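PDB 6XSX: ZmpA Glycopeptidase from Clostridium perfringens, which is an M60-family metallopeptidase that probably cleaves the protein backbone of glycoproteins, the piece described being its catalytic module. Local coordinates for residues V24-S29 and K134-I139; S57-T62 and I100-K105; M81-N86 and N108-G113; M221-F226 and N300-H305. One frame throughout, in Å; residues are numbered along the deposited sequence.

From the N terminus, the first contact to open is interaction 1, where V24-S29 meets K134-I139 and closes a loop of about a hundred residues. Nested inside it are interactions 2 and 3, which cross: S57-T62 opens, then M81-N86, before I100-K105 closes the one and N108-G113 the other. Interactions 1 and 2 belong to the same four-stranded antiparallel sheet, in which strands 136-140 and 60-66 are neighbours, whereas interaction 3 joins two loops about 18 Å from interaction 2, centre to centre. Interaction 4 follows in series, fastening helix 206-224 to helix 301-309 near the centre of the chain.

Interaction 1. Residues V24-S29 and K134-I139. With EDO (1,2-ethanediol), chain F.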
# COMPACT_ATOMS: atom_id res chain seq x y z
N VAL A 24 -16.61 -25.80 -20.21
CA VAL A 24 -15.25 -25.96 -20.71
C VAL A 24 -14.55 -24.60 -20.63
O VAL A 24 -15.01 -23.62 -21.21
CB VAL A 24 -15.21 -26.57 -22.12
CG1 VAL A 24 -13.82 -26.53 -22.74
CG2 VAL A 24 -15.76 -28.00 -22.15
N PHE A 25 -13.45 -24.55 -19.87
CA PHE A 25 -12.63 -23.36 -19.72
C PHE A 25 -11.36 -23.54 -20.54
O PHE A 25 -10.67 -24.55 -20.38
CB PHE A 25 -12.13 -23.18 -18.28
CG PHE A 25 -13.18 -23.06 -17.21
CD1 PHE A 25 -13.80 -24.18 -16.69
CD2 PHE A 25 -13.52 -21.81 -16.70
CE1 PHE A 25 -14.77 -24.06 -15.70
CE2 PHE A 25 -14.49 -21.69 -15.71
CZ PHE A 25 -15.11 -22.81 -15.21
N GLU A 26 -11.05 -22.55 -21.37
CA GLU A 26 -9.76 -22.51 -22.04
C GLU A 26 -8.84 -21.60 -21.22
O GLU A 26 -9.21 -20.48 -20.89
CB GLU A 26 -9.97 -22.03 -23.47
CG GLU A 26 -8.76 -22.18 -24.35
CD GLU A 26 -9.03 -21.88 -25.82
OE1 GLU A 26 -9.66 -20.85 -26.09
OE2 GLU A 26 -8.61 -22.67 -26.68
N LEU A 27 -7.64 -22.09 -20.88
CA LEU A 27 -6.75 -21.36 -19.98
C LEU A 27 -5.60 -20.72 -20.74
O LEU A 27 -4.87 -21.39 -21.49
CB LEU A 27 -6.25 -22.28 -18.86
CG LEU A 27 -7.30 -22.85 -17.91
CD1 LEU A 27 -6.65 -23.68 -16.81
CD2 LEU A 27 -8.16 -21.76 -17.27
N GLN A 28 -5.43 -19.41 -20.53
CA GLN A 28 -4.29 -18.66 -21.02
C GLN A 28 -3.03 -19.25 -20.38
O GLN A 28 -3.09 -19.73 -19.25
CB GLN A 28 -4.49 -17.18 -20.67
CG GLN A 28 -3.44 -16.24 -21.27
CD GLN A 28 -3.54 -14.84 -20.72
OE1 GLN A 28 -4.38 -14.53 -19.88
NE2 GLN A 28 -2.64 -13.97 -21.17
N SER A 29 -1.92 -19.26 -21.13
CA SER A 29 -0.62 -19.61 -20.59
C SER A 29 0.02 -18.34 -20.02
O SER A 29 0.59 -17.56 -20.76
CB SER A 29 0.27 -20.23 -21.66
OG SER A 29 -0.37 -21.34 -22.27
N LYS A 134 -3.35 -23.76 -25.61
CA LYS A 134 -3.95 -23.44 -24.33
C LYS A 134 -4.66 -24.68 -23.79
O LYS A 134 -5.42 -25.32 -24.50
CB LYS A 134 -4.97 -22.32 -24.47
CG LYS A 134 -4.39 -20.98 -24.89
CD LYS A 134 -5.43 -19.91 -25.09
CE LYS A 134 -4.93 -18.84 -26.02
NZ LYS A 134 -5.42 -17.50 -25.61
N PRO A 135 -4.46 -25.01 -22.50
CA PRO A 135 -5.23 -26.09 -21.87
C PRO A 135 -6.73 -25.81 -21.88
O PRO A 135 -7.17 -24.65 -21.84
CB PRO A 135 -4.74 -26.09 -20.41
CG PRO A 135 -3.41 -25.38 -20.45
CD PRO A 135 -3.52 -24.36 -21.57
N LYS A 136 -7.51 -26.89 -21.95
CA LYS A 136 -8.94 -26.83 -21.73
C LYS A 136 -9.23 -27.73 -20.54
O LYS A 136 -8.66 -28.81 -20.45
CB LYS A 136 -9.71 -27.37 -22.94
CG LYS A 136 -9.61 -26.53 -24.20
CD LYS A 136 -9.90 -27.34 -25.45
CE LYS A 136 -10.05 -26.49 -26.69
NZ LYS A 136 -11.13 -25.50 -26.53
N ILE A 137 -10.09 -27.26 -19.62
CA ILE A 137 -10.50 -28.13 -18.53
C ILE A 137 -12.01 -28.05 -18.33
O ILE A 137 -12.64 -27.05 -18.69
CB ILE A 137 -9.71 -27.90 -17.22
CG1 ILE A 137 -10.24 -26.73 -16.41
CG2 ILE A 137 -8.20 -27.79 -17.46
CD1 ILE A 137 -9.78 -26.75 -14.96
N ARG A 138 -12.54 -29.13 -17.76
CA ARG A 138 -13.93 -29.20 -17.33
C ARG A 138 -13.98 -29.80 -15.94
O ARG A 138 -13.26 -30.75 -15.65
CB ARG A 138 -14.72 -30.05 -18.32
CG ARG A 138 -16.23 -30.01 -18.11
CD ARG A 138 -16.95 -30.62 -19.31
NE ARG A 138 -16.50 -31.95 -19.67
CZ ARG A 138 -16.87 -33.07 -19.06
NH1 ARG A 138 -17.70 -33.02 -18.03
NH2 ARG A 138 -16.41 -34.24 -19.48
N ILE A 139 -14.83 -29.23 -15.08
CA ILE A 139 -14.97 -29.71 -13.71
C ILE A 139 -16.38 -30.26 -13.53
O ILE A 139 -17.35 -29.55 -13.79
CB ILE A 139 -14.63 -28.58 -12.70
CG1 ILE A 139 -13.21 -28.06 -12.89
CG2 ILE A 139 -14.87 -29.05 -11.27
CD1 ILE A 139 -12.94 -26.71 -12.26
C1 EDO F . -12.57 -30.41 -21.85
O1 EDO F . -13.68 -31.22 -21.53
C2 EDO F . -11.30 -30.99 -21.35
O2 EDO F . -11.12 -32.30 -21.85
O HOH W 1 -6.95 -24.84 -26.67
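L27 N gives the shortest direct hydrogen bond between the two segments, 2.8 Å to P135 O. P135 has no N-H to return to L27 O; its CD lies 3.3 Å from L27 O instead, so the pairing is one-sided where the strand gives way to loop. Two further bonds join F25 and I137 reciprocally, F25 N to I137 O at 2.9 Å and I137 N to F25 O, as expected of a hydrogen-bonded pair in an antiparallel sheet.

Side chains alternate between the faces. On one, E26 and K136 lie side by side and point the same way. E26 CG stands anti to the backbone N (chi1 -169°) and the chain runs on extended, which carries E26 OE2 to 3.8 Å from K136 NZ, a long salt bridge. A water lies 2.7 Å from both E26 OE2 and K134 O and links them. K134 crosses E26 at about a right angle and touches it through aliphatic carbons, K134 CB 3.8 Å from E26 CG, its ammonium group too far from the carboxylate for a salt bridge.

The other face carries F25 and I137. The phenyl ring receives I137 O at its edge, in plane, and F25 CD1 lies 4.4 Å from I137 CG1; bulky apolar groups fit here because this face turns inward. L27 CD1 adds a loose contact with I137 CG2.

Strand 24-26 is an outermost strand of the four-stranded sheet, with strand 136-140 between it and strand 60-66. Against the apolar face, F25 and I139 touch Y53 of strand 49-56, while L27 and I137 touch T122 of strand 117-123.

Interaction 2. Residues S57-T62 and I100-K105; sequences SGQVIT and ITIPEK
With CG1 of I61 lodged between its backbone N and carbonyl carbon (chi1 58°) and I102 turned back at chi2 (-55°), the two isoleucine chains cross at about a right angle, and I61 CD1 meets I102 CD1 at 3.7 Å. They do so on the inner side of an antiparallel sheet, where strand 60-66 pairs with the outermost strand 96-101. I61 and I100 form a hydrogen-bonded pair: I61 N reaches I100 O at 2.8 Å and I100 N returns to I61 O. Branched apolar residues suit both places, since I61 CG1 packs 4.0 Å from I100 CB on this buried face. V60 and T101, a non-hydrogen-bonded pair, occupy the outward face.

Beyond the strand, pairing continues into the loops. I102 N donates to Q59 O at 2.8 Å, and the CG of Q59 lies alongside I102 CG1; the amide end of Q59 turns instead to K56 N and G141 O. G58 N donates to I102 O, and glycine fits because at these backbone angles a CB would be jammed against the carbonyl O of S57. I102 and P103 both touch F78 of strand 75-80, while the carboxylate of E104 forms a salt bridge with K116. Serine at 57 supplies a short side chain with a hydroxyl close to the opposite backbone: S57 OG donates to P103 O at 2.6 Å, and a water that donates to the same OG accepts from K105 N at 2.7 Å.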
# COMPACT_ATOMS: atom_id res chain seq x y z
N SER A 57 -14.81 -30.05 1.70
CA SER A 57 -13.70 -30.93 2.01
C SER A 57 -14.20 -32.38 2.02
O SER A 57 -15.27 -32.65 2.55
CB SER A 57 -13.03 -30.56 3.32
OG SER A 57 -12.22 -29.39 3.16
N GLY A 58 -13.43 -33.29 1.41
CA GLY A 58 -13.79 -34.70 1.44
C GLY A 58 -14.73 -35.12 0.32
O GLY A 58 -15.03 -36.30 0.18
N GLN A 59 -15.22 -34.16 -0.49
CA GLN A 59 -16.03 -34.56 -1.64
C GLN A 59 -15.11 -34.95 -2.80
O GLN A 59 -13.94 -34.56 -2.84
CB GLN A 59 -17.09 -33.51 -2.00
CG GLN A 59 -16.62 -32.38 -2.89
CD GLN A 59 -17.77 -31.60 -3.50
OE1 GLN A 59 -18.31 -30.66 -2.90
NE2 GLN A 59 -18.16 -31.97 -4.71
N VAL A 60 -15.68 -35.72 -3.72
CA VAL A 60 -15.02 -36.11 -4.95
C VAL A 60 -15.48 -35.16 -6.05
O VAL A 60 -16.66 -34.82 -6.13
CB VAL A 60 -15.36 -37.57 -5.31
CG1 VAL A 60 -14.86 -37.96 -6.70
CG2 VAL A 60 -14.87 -38.55 -4.25
N ILE A 61 -14.53 -34.73 -6.88
CA ILE A 61 -14.83 -34.03 -8.12
C ILE A 61 -14.06 -34.75 -9.22
O ILE A 61 -13.09 -35.45 -8.93
CB ILE A 61 -14.46 -32.54 -8.03
CG1 ILE A 61 -12.98 -32.32 -7.70
CG2 ILE A 61 -15.38 -31.81 -7.06
CD1 ILE A 61 -12.46 -30.93 -8.05
N THR A 62 -14.51 -34.58 -10.47
CA THR A 62 -13.83 -35.17 -11.61
C THR A 62 -13.42 -34.05 -12.56
O THR A 62 -14.26 -33.26 -12.98
CB THR A 62 -14.67 -36.26 -12.30
OG1 THR A 62 -15.07 -37.19 -11.30
CG2 THR A 62 -13.91 -36.97 -13.39
N ILE A 100 -10.57 -36.45 -8.03
CA ILE A 100 -9.94 -35.72 -6.94
C ILE A 100 -10.83 -35.70 -5.70
O ILE A 100 -12.00 -35.33 -5.76
CB ILE A 100 -9.55 -34.29 -7.37
CG1 ILE A 100 -8.61 -34.30 -8.58
CG2 ILE A 100 -8.93 -33.52 -6.20
CD1 ILE A 100 -8.57 -32.99 -9.31
N THR A 101 -10.22 -36.07 -4.57
CA THR A 101 -10.78 -35.86 -3.24
C THR A 101 -10.35 -34.48 -2.75
O THR A 101 -9.15 -34.20 -2.67
CB THR A 101 -10.42 -37.00 -2.27
OG1 THR A 101 -10.93 -38.21 -2.85
CG2 THR A 101 -11.02 -36.84 -0.89
N ILE A 102 -11.32 -33.63 -2.45
CA ILE A 102 -11.01 -32.29 -1.97
C ILE A 102 -10.36 -32.40 -0.59
O ILE A 102 -10.89 -33.07 0.28
CB ILE A 102 -12.26 -31.38 -1.98
CG1 ILE A 102 -12.81 -31.22 -3.40
CG2 ILE A 102 -11.96 -30.03 -1.33
CD1 ILE A 102 -11.78 -30.72 -4.42
N PRO A 103 -9.19 -31.78 -0.35
CA PRO A 103 -8.53 -31.90 0.96
C PRO A 103 -9.22 -31.08 2.05
O PRO A 103 -10.17 -30.33 1.80
CB PRO A 103 -7.12 -31.38 0.67
CG PRO A 103 -7.32 -30.36 -0.43
CD PRO A 103 -8.43 -30.94 -1.29
N GLU A 104 -8.68 -31.21 3.27
CA GLU A 104 -9.28 -30.60 4.45
C GLU A 104 -8.18 -29.94 5.28
O GLU A 104 -7.17 -30.57 5.59
CB GLU A 104 -10.03 -31.67 5.25
CG GLU A 104 -10.76 -31.11 6.45
CD GLU A 104 -11.47 -32.14 7.33
OE1 GLU A 104 -11.38 -33.34 7.02
OE2 GLU A 104 -12.11 -31.73 8.33
N LYS A 105 -8.38 -28.67 5.62
CA LYS A 105 -7.44 -27.95 6.47
C LYS A 105 -7.67 -28.36 7.92
O LYS A 105 -8.78 -28.74 8.29
CB LYS A 105 -7.61 -26.44 6.27
CG LYS A 105 -7.08 -25.87 4.96
CD LYS A 105 -5.60 -26.16 4.75
CE LYS A 105 -5.02 -25.39 3.58
NZ LYS A 105 -3.54 -25.36 3.61
O HOH W 2 -10.86 -27.87 4.76

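Interaction 3. Residues M81-N86 and N108-G113; sequences MDSQHN and NELRPG. With EDO (1,2-ethanediol), chain D.
D82 and R111 cross obliquely, with carboxylate and guanidinium planes 52° apart, so their salt bridge is not a flat two-pronged one. R111 NE makes the strong arm, a nearly straight 2.6 Å bond to D82 OD2, which lies in the guanidinium plane and is met on its syn side but from out of the carboxylate plane; R111 NH2 adds a weak bond to D82 OD1. A bend at chi3 (-41°) after an extended start turns NE onto the acid. R111 N also donates to D82 O at 3.1 Å, so side chain and backbone grip the same residue. The arginine, with its several donors, suits this buried place: its NH1 also bonds N263 OD1.

Farther along, H85 meets E109 with ring and carboxylate planes 82° apart, H85 CD2 at the ring edge 3.9 Å from E109 CD, while Q84 CG covers one ring face. Q84 N donates to E109 O at 2.8 Å, and a water joins S83 OG to E109 OE1.

S83 OG accepts from H85 N at 2.8 Å, the mark of an ST turn. The whole is a contact between two loops, joined by a single backbone bridge between S83 and L110 and held against strand 240-244 of the ten-stranded mixed sheet.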
# COMPACT_ATOMS: atom_id res chain seq x y z
N MET A 81 -12.22 -21.35 3.20
CA MET A 81 -12.65 -20.04 3.67
C MET A 81 -12.17 -19.77 5.09
O MET A 81 -12.16 -20.68 5.93
CB MET A 81 -14.18 -19.91 3.63
CG MET A 81 -14.74 -19.68 2.24
SD MET A 81 -13.92 -18.28 1.43
CE MET A 81 -14.73 -16.91 2.24
N ASP A 82 -11.79 -18.50 5.35
CA ASP A 82 -11.66 -17.92 6.68
C ASP A 82 -10.66 -18.68 7.55
O ASP A 82 -10.93 -18.95 8.73
CB ASP A 82 -13.01 -17.83 7.39
CG ASP A 82 -13.12 -16.67 8.36
OD1 ASP A 82 -12.08 -16.03 8.64
OD2 ASP A 82 -14.24 -16.41 8.82
N SER A 83 -9.48 -18.98 6.98
CA SER A 83 -8.36 -19.51 7.74
C SER A 83 -7.59 -18.35 8.36
O SER A 83 -7.72 -17.21 7.90
CB SER A 83 -7.48 -20.34 6.83
OG SER A 83 -6.27 -20.69 7.48
N GLN A 84 -6.78 -18.63 9.39
CA GLN A 84 -5.84 -17.64 9.88
C GLN A 84 -4.74 -17.45 8.84
O GLN A 84 -4.07 -16.42 8.83
CB GLN A 84 -5.26 -18.04 11.24
CG GLN A 84 -4.21 -19.13 11.13
CD GLN A 84 -3.72 -19.65 12.45
OE1 GLN A 84 -4.02 -20.77 12.84
NE2 GLN A 84 -2.95 -18.83 13.17
N HIS A 85 -4.59 -18.45 7.96
CA HIS A 85 -3.66 -18.42 6.84
C HIS A 85 -4.44 -18.17 5.55
O HIS A 85 -5.58 -17.71 5.59
CB HIS A 85 -2.84 -19.73 6.80
CG HIS A 85 -2.14 -20.03 8.09
ND1 HIS A 85 -1.21 -19.17 8.66
CD2 HIS A 85 -2.22 -21.09 8.92
CE1 HIS A 85 -0.75 -19.69 9.78
NE2 HIS A 85 -1.36 -20.87 9.97
N ASN A 86 -3.82 -18.49 4.41
CA ASN A 86 -4.42 -18.24 3.11
C ASN A 86 -5.46 -19.31 2.77
O ASN A 86 -6.39 -19.04 1.99
CB ASN A 86 -3.35 -18.08 2.02
CG ASN A 86 -2.39 -16.94 2.30
OD1 ASN A 86 -2.81 -15.84 2.66
ND2 ASN A 86 -1.10 -17.19 2.13
N ASN A 108 -8.14 -26.33 13.62
CA ASN A 108 -7.66 -25.32 14.54
C ASN A 108 -7.17 -24.07 13.79
O ASN A 108 -6.88 -23.06 14.43
CB ASN A 108 -6.65 -25.89 15.54
CG ASN A 108 -5.37 -26.35 14.89
OD1 ASN A 108 -5.36 -26.78 13.74
ND2 ASN A 108 -4.27 -26.27 15.62
N GLU A 109 -7.09 -24.13 12.46
CA GLU A 109 -6.63 -23.01 11.64
C GLU A 109 -7.77 -22.08 11.23
O GLU A 109 -7.52 -21.01 10.69
CB GLU A 109 -5.93 -23.52 10.37
CG GLU A 109 -4.49 -23.92 10.63
CD GLU A 109 -3.76 -24.66 9.53
OE1 GLU A 109 -4.17 -24.56 8.34
OE2 GLU A 109 -2.76 -25.32 9.87
N LEU A 110 -9.02 -22.49 11.48
CA LEU A 110 -10.17 -21.82 10.90
C LEU A 110 -10.93 -21.04 11.97
O LEU A 110 -10.96 -21.46 13.12
CB LEU A 110 -11.10 -22.86 10.27
CG LEU A 110 -10.48 -23.82 9.26
CD1 LEU A 110 -11.57 -24.63 8.58
CD2 LEU A 110 -9.63 -23.09 8.23
N ARG A 111 -11.57 -19.93 11.57
CA ARG A 111 -12.41 -19.22 12.52
C ARG A 111 -13.43 -20.22 13.07
O ARG A 111 -13.99 -21.00 12.31
CB ARG A 111 -13.14 -18.03 11.89
CG ARG A 111 -13.89 -17.17 12.90
CD ARG A 111 -14.67 -16.01 12.28
NE ARG A 111 -13.92 -15.34 11.22
CZ ARG A 111 -13.07 -14.33 11.40
NH1 ARG A 111 -12.84 -13.86 12.62
NH2 ARG A 111 -12.45 -13.78 10.36
N PRO A 112 -13.65 -20.26 14.40
CA PRO A 112 -14.62 -21.19 14.97
C PRO A 112 -15.96 -21.11 14.23
O PRO A 112 -16.47 -20.02 13.97
CB PRO A 112 -14.69 -20.71 16.43
CG PRO A 112 -13.28 -20.21 16.69
CD PRO A 112 -12.94 -19.47 15.42
N GLY A 113 -16.48 -22.28 13.85
CA GLY A 113 -17.78 -22.42 13.23
C GLY A 113 -17.73 -22.38 11.70
O GLY A 113 -18.76 -22.25 11.05
C1 EDO D . 0.60 -18.22 -1.14
O1 EDO D . 1.74 -19.03 -0.98
C2 EDO D . -0.59 -19.04 -0.87
O2 EDO D . -0.48 -19.74 0.36
O HOH W 3 -5.33 -22.90 6.55

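Interaction 4. Residues M221-F226 and N300-H305; sequences MKYWGF and NMLPLH
Y223 and H305 lay their rings face to face in an offset stack, centroids 3.9 Å apart and planes only 5° from parallel. The two side chains slide past each other in opposite directions, so that H305 CG sits over the centre of the tyrosine ring and Y223 CD1 over that of the imidazole. H305 CB lies over the same tyrosine face, 3.4 Å from Y223 CZ, a CH-pi contact. Both residues hold CG anti to the backbone N (chi1 -175° for Y223), which extends each ring toward the other helix.

A tyrosine serves here because its far end is polar: Y223 OH donates to M301 O at 2.8 Å. The donor stands 54° above the carbonyl plane, and H305 N, in the helical bond, reaches that oxygen from the opposite face. M301 CE comes to 3.4 Å from Y223 OH. L302 packs against both aromatic residues, its CD1 3.8 Å from Y223 CD2 and its CB 3.7 Å from W224 CZ3. H305 NE2 bonds E219, which helps to set the rotation of the imidazole.

Helix 206-224 ends here in a Schellman motif, G225 taking the positive phi. W366 of helix 365-375 meets the rings of both Y223 and W224, helix 347-361 packs on M301, and L302 touches M283 of helix 277-286, which bears an HExxH pattern consistent with the zinc-binding motif of such peptidases, although no metal is bound to its histidines here.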
# COMPACT_ATOMS: atom_id res chain seq x y z
N MET A 221 0.91 0.99 -8.90
CA MET A 221 2.00 0.61 -9.77
C MET A 221 2.64 1.86 -10.39
O MET A 221 3.86 1.92 -10.53
CB MET A 221 1.57 -0.43 -10.79
CG MET A 221 1.49 -1.79 -10.13
SD MET A 221 1.03 -3.15 -11.20
CE MET A 221 2.59 -3.49 -12.01
N LYS A 222 1.82 2.87 -10.70
CA LYS A 222 2.35 4.17 -11.10
C LYS A 222 3.26 4.74 -10.00
O LYS A 222 4.40 5.11 -10.27
CB LYS A 222 1.20 5.12 -11.44
CG LYS A 222 1.64 6.52 -11.85
CD LYS A 222 0.45 7.42 -12.12
CE LYS A 222 0.79 8.89 -12.06
NZ LYS A 222 -0.43 9.72 -12.23
N TYR A 223 2.77 4.79 -8.76
CA TYR A 223 3.55 5.33 -7.65
C TYR A 223 4.88 4.58 -7.48
O TYR A 223 5.86 5.19 -7.06
CB TYR A 223 2.73 5.31 -6.36
CG TYR A 223 3.33 5.94 -5.13
CD1 TYR A 223 3.74 7.27 -5.10
CD2 TYR A 223 3.42 5.21 -3.95
CE1 TYR A 223 4.24 7.84 -3.94
CE2 TYR A 223 3.94 5.76 -2.79
CZ TYR A 223 4.35 7.08 -2.78
OH TYR A 223 4.84 7.61 -1.62
N TRP A 224 4.89 3.28 -7.79
CA TRP A 224 6.06 2.43 -7.57
C TRP A 224 7.02 2.48 -8.76
O TRP A 224 8.10 1.89 -8.71
CB TRP A 224 5.61 1.00 -7.25
CG TRP A 224 6.21 0.45 -6.00
CD1 TRP A 224 7.10 -0.58 -5.89
CD2 TRP A 224 5.96 0.91 -4.65
NE1 TRP A 224 7.41 -0.79 -4.58
CE2 TRP A 224 6.74 0.11 -3.80
CE3 TRP A 224 5.16 1.92 -4.10
CZ2 TRP A 224 6.74 0.28 -2.41
CZ3 TRP A 224 5.16 2.08 -2.73
CH2 TRP A 224 5.94 1.27 -1.90
N GLY A 225 6.60 3.15 -9.85
CA GLY A 225 7.46 3.37 -11.01
C GLY A 225 7.44 2.24 -12.04
O GLY A 225 8.37 2.12 -12.83
N PHE A 226 6.36 1.43 -12.05
CA PHE A 226 6.17 0.44 -13.10
C PHE A 226 5.59 1.15 -14.33
O PHE A 226 4.38 1.20 -14.50
CB PHE A 226 5.30 -0.73 -12.63
CG PHE A 226 5.96 -1.58 -11.57
CD1 PHE A 226 6.90 -2.54 -11.92
CD2 PHE A 226 5.64 -1.42 -10.23
CE1 PHE A 226 7.51 -3.32 -10.95
CE2 PHE A 226 6.26 -2.20 -9.26
CZ PHE A 226 7.19 -3.14 -9.62
N ASN A 300 5.85 2.14 3.97
CA ASN A 300 4.91 3.10 4.51
C ASN A 300 4.62 4.22 3.51
O ASN A 300 3.67 4.97 3.67
CB ASN A 300 5.47 3.74 5.78
CG ASN A 300 5.64 2.72 6.89
OD1 ASN A 300 4.69 2.06 7.28
ND2 ASN A 300 6.86 2.59 7.40
N MET A 301 5.49 4.36 2.51
CA MET A 301 5.31 5.42 1.54
C MET A 301 3.99 5.21 0.80
O MET A 301 3.37 6.18 0.35
CB MET A 301 6.46 5.47 0.53
CG MET A 301 7.75 6.02 1.12
SD MET A 301 7.65 7.79 1.60
CE MET A 301 7.71 8.56 -0.01
N LEU A 302 3.56 3.93 0.71
CA LEU A 302 2.34 3.62 -0.03
C LEU A 302 1.10 4.11 0.72
O LEU A 302 0.34 4.91 0.17
CB LEU A 302 2.26 2.14 -0.44
CG LEU A 302 1.05 1.79 -1.30
CD1 LEU A 302 1.13 2.45 -2.68
CD2 LEU A 302 0.87 0.29 -1.46
N PRO A 303 0.82 3.67 1.97
CA PRO A 303 -0.34 4.20 2.69
C PRO A 303 -0.33 5.73 2.84
O PRO A 303 -1.38 6.35 2.73
CB PRO A 303 -0.36 3.41 4.01
CG PRO A 303 1.07 2.89 4.16
CD PRO A 303 1.53 2.63 2.74
N LEU A 304 0.87 6.33 3.02
CA LEU A 304 0.96 7.78 3.13
C LEU A 304 0.47 8.46 1.85
O LEU A 304 -0.25 9.45 1.93
CB LEU A 304 2.40 8.22 3.46
CG LEU A 304 2.92 7.86 4.85
CD1 LEU A 304 4.42 8.09 4.94
CD2 LEU A 304 2.20 8.64 5.94
N HIS A 305 0.84 7.90 0.69
CA HIS A 305 0.45 8.44 -0.61
C HIS A 305 -1.07 8.41 -0.77
O HIS A 305 -1.66 9.40 -1.20
CB HIS A 305 1.18 7.71 -1.75
CG HIS A 305 0.71 8.03 -3.13
ND1 HIS A 305 0.94 9.25 -3.73
CD2 HIS A 305 0.09 7.26 -4.05
CE1 HIS A 305 0.47 9.23 -4.97
NE2 HIS A 305 -0.08 8.02 -5.18